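Local atomic coordinates of bacillaene synthase dehydratase PksH (Bacillus subtilis, PDB entry 3HP0), a protein that catalyses the dehydration of a carrier-tethered (S)-3-hydroxy-3-methylglutaryl group to a 3-methylglutaconyl moiety during synthesis of the antibiotic bacillaene. Residues 151-156 with 218-223. Numbering follows the deposited sequence.
Sequences LIRRIG and DHQVSR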
loop_
_atom_site.group_PDB
_atom_site.type_symbol
_atom_site.label_atom_id
_atom_site.label_comp_id
_atom_site.label_asym_id
_atom_site.label_seq_id
_atom_site.Cartn_x
_atom_site.Cartn_y
_atom_site.Cartn_z
ATOM N N LEU A 151 7.605 -3.673 -2.694
ATOM C CA LEU A 151 8.284 -4.149 -1.496
ATOM C C LEU A 151 9.741 -4.442 -1.823
ATOM O O LEU A 151 10.660 -3.997 -1.120
ATOM C CB LEU A 151 7.609 -5.420 -0.941
ATOM C CG LEU A 151 8.229 -5.953 0.373
ATOM C CD1 LEU A 151 8.180 -4.863 1.451
ATOM C CD2 LEU A 151 7.490 -7.192 0.866
ATOM N N ILE A 152 9.941 -5.182 -2.906
ATOM C CA ILE A 152 11.272 -5.557 -3.350
ATOM C C ILE A 152 12.150 -4.347 -3.624
ATOM O O ILE A 152 13.337 -4.351 -3.301
ATOM C CB ILE A 152 11.188 -6.448 -4.614
ATOM C CG1 ILE A 152 10.637 -7.820 -4.207
ATOM C CG2 ILE A 152 12.565 -6.517 -5.323
ATOM C CD1 ILE A 152 10.518 -8.806 -5.346
ATOM N N ARG A 153 11.576 -3.305 -4.217
ATOM C CA ARG A 153 12.370 -2.114 -4.488
ATOM C C ARG A 153 12.915 -1.532 -3.168
ATOM O O ARG A 153 13.993 -0.945 -3.138
ATOM C CB ARG A 153 11.544 -1.046 -5.223
ATOM C CG ARG A 153 12.297 0.291 -5.321
ATOM C CD ARG A 153 11.424 1.487 -5.708
ATOM N NE ARG A 153 12.094 2.735 -5.330
ATOM C CZ ARG A 153 12.182 3.195 -4.079
ATOM N NH1 ARG A 153 11.629 2.520 -3.073
ATOM N NH2 ARG A 153 12.857 4.310 -3.825
ATOM N N ARG A 154 12.167 -1.706 -2.084
ATOM C CA ARG A 154 12.585 -1.183 -0.785
ATOM C C ARG A 154 13.527 -2.061 0.031
ATOM O O ARG A 154 14.501 -1.565 0.590
ATOM C CB ARG A 154 11.361 -0.874 0.092
ATOM C CG ARG A 154 10.910 0.567 0.056
ATOM C CD ARG A 154 9.669 0.778 0.902
ATOM N NE ARG A 154 9.287 2.181 0.917
ATOM C CZ ARG A 154 9.759 3.084 1.775
ATOM N NH1 ARG A 154 10.633 2.725 2.713
ATOM N NH2 ARG A 154 9.391 4.360 1.665
ATOM N N ILE A 155 13.253 -3.363 0.096
ATOM C CA ILE A 155 14.072 -4.238 0.935
ATOM C C ILE A 155 14.914 -5.286 0.246
ATOM O O ILE A 155 15.677 -5.985 0.893
ATOM C CB ILE A 155 13.199 -4.959 1.968
ATOM C CG1 ILE A 155 12.214 -5.887 1.262
ATOM C CG2 ILE A 155 12.419 -3.940 2.792
ATOM C CD1 ILE A 155 11.405 -6.728 2.224
ATOM N N GLY A 156 14.776 -5.403 -1.065
ATOM C CA GLY A 156 15.553 -6.383 -1.784
ATOM C C GLY A 156 14.753 -7.650 -2.001
ATOM O O GLY A 156 13.726 -7.875 -1.359
ATOM N N ASP A 218 15.171 3.849 -12.907
ATOM C CA ASP A 218 14.729 2.516 -12.513
ATOM C C ASP A 218 13.300 2.152 -12.952
ATOM O O ASP A 218 12.330 2.694 -12.422
ATOM C CB ASP A 218 14.876 2.390 -10.988
ATOM C CG ASP A 218 14.192 1.155 -10.429
ATOM O OD1 ASP A 218 14.162 0.125 -11.133
ATOM O OD2 ASP A 218 13.696 1.212 -9.279
ATOM N N HIS A 219 13.181 1.222 -13.898
ATOM C CA HIS A 219 11.870 0.783 -14.414
ATOM C C HIS A 219 11.368 -0.515 -13.779
ATOM O O HIS A 219 10.399 -1.110 -14.242
ATOM C CB HIS A 219 11.923 0.580 -15.938
ATOM C CG HIS A 219 12.047 1.849 -16.723
ATOM N ND1 HIS A 219 11.891 1.891 -18.093
ATOM C CD2 HIS A 219 12.303 3.121 -16.337
ATOM C CE1 HIS A 219 12.045 3.133 -18.515
ATOM N NE2 HIS A 219 12.295 3.901 -17.469
ATOM N N GLN A 220 12.044 -0.943 -12.721
ATOM C CA GLN A 220 11.725 -2.167 -11.998
ATOM C C GLN A 220 10.223 -2.343 -11.760
ATOM O O GLN A 220 9.650 -3.364 -12.115
ATOM C CB GLN A 220 12.456 -2.136 -10.664
ATOM C CG GLN A 220 12.511 -3.431 -9.921
ATOM C CD GLN A 220 12.733 -3.211 -8.433
ATOM O OE1 GLN A 220 13.578 -2.405 -8.031
ATOM N NE2 GLN A 220 11.970 -3.929 -7.609
ATOM N N VAL A 221 9.596 -1.338 -11.155
ATOM C CA VAL A 221 8.171 -1.384 -10.861
ATOM C C VAL A 221 7.278 -1.514 -12.094
ATOM O O VAL A 221 6.448 -2.428 -12.168
ATOM C CB VAL A 221 7.723 -0.137 -10.063
ATOM C CG1 VAL A 221 6.191 -0.118 -9.949
ATOM C CG2 VAL A 221 8.359 -0.154 -8.672
ATOM N N SER A 222 7.440 -0.604 -13.054
ATOM C CA SER A 222 6.633 -0.652 -14.277
ATOM C C SER A 222 6.903 -1.910 -15.119
ATOM O O SER A 222 5.986 -2.498 -15.687
ATOM C CB SER A 222 6.871 0.608 -15.127
ATOM O OG SER A 222 8.226 0.714 -15.521
ATOM N N ARG A 223 8.161 -2.326 -15.175
ATOM C CA ARG A 223 8.544 -3.498 -15.948
ATOM C C ARG A 223 7.878 -4.790 -15.470
ATOM O O ARG A 223 7.689 -5.728 -16.244
ATOM C CB ARG A 223 10.066 -3.662 -15.909
ATOM C CG ARG A 223 10.566 -4.895 -16.636
ATOM C CD ARG A 223 12.083 -4.992 -16.610
ATOM N NE ARG A 223 12.720 -3.807 -17.174
ATOM C CZ ARG A 223 14.012 -3.725 -17.481
ATOM N NH1 ARG A 223 14.814 -4.767 -17.280
ATOM N NH2 ARG A 223 14.504 -2.596 -17.983
#
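The carbonyl O of His219, gripped by Arg223 N at 2.7 Å and Ser222 OG at 3.1 Å, fastens the first turn of the helix that sends Gln220 against Ile152 and Arg153. The hydroxyl of Ser222 lies 29° away from the carbonyl plane, while the amide of Arg223 supplies the first helical bond, with His219 as N-cap.

Gln220 makes most of the close atomic approaches from its segment, and Arg153 lies against it with a similar share of surface. With CG anti to the backbone N (chi1 -166°) and the chain extended beyond it, the glutamine side chain reaches straight across and meets both partners at about a right angle, its terminal amide touching the flank of helix 148-155. NE2 comes within 3.5 Å of Ile152 CG2, whereas OE1 lies 3.7 Å from Arg153 CB. The approach is one of van der Waals contact: NE2 also stands 3.5 Å from Arg153 N, but both are donors and cannot bond to each other. The extended side chain of Arg153 leads away from this amide and passes alongside Asp218, its CD 4.2 Å from OD2. Arg153 NE stays 4.5 Å from Asp218 OD2 and the rest of the guanidinium lies farther off, leaving at most a loose electrostatic attraction at this surface site.

On the side of helix 148-155 turned away from 218-223, Arg154 is held by a salt bridge to Asp182 and by the carbonyls of Ser120, Thr122 and Gly179. The contact thus joins two helices of the crotonase-like fold away from the catalytic residues; helix 87-98 touches both segments, through Gln97 against Arg153 and Val221, while helix 157-166 packs on Leu151 and Ile152.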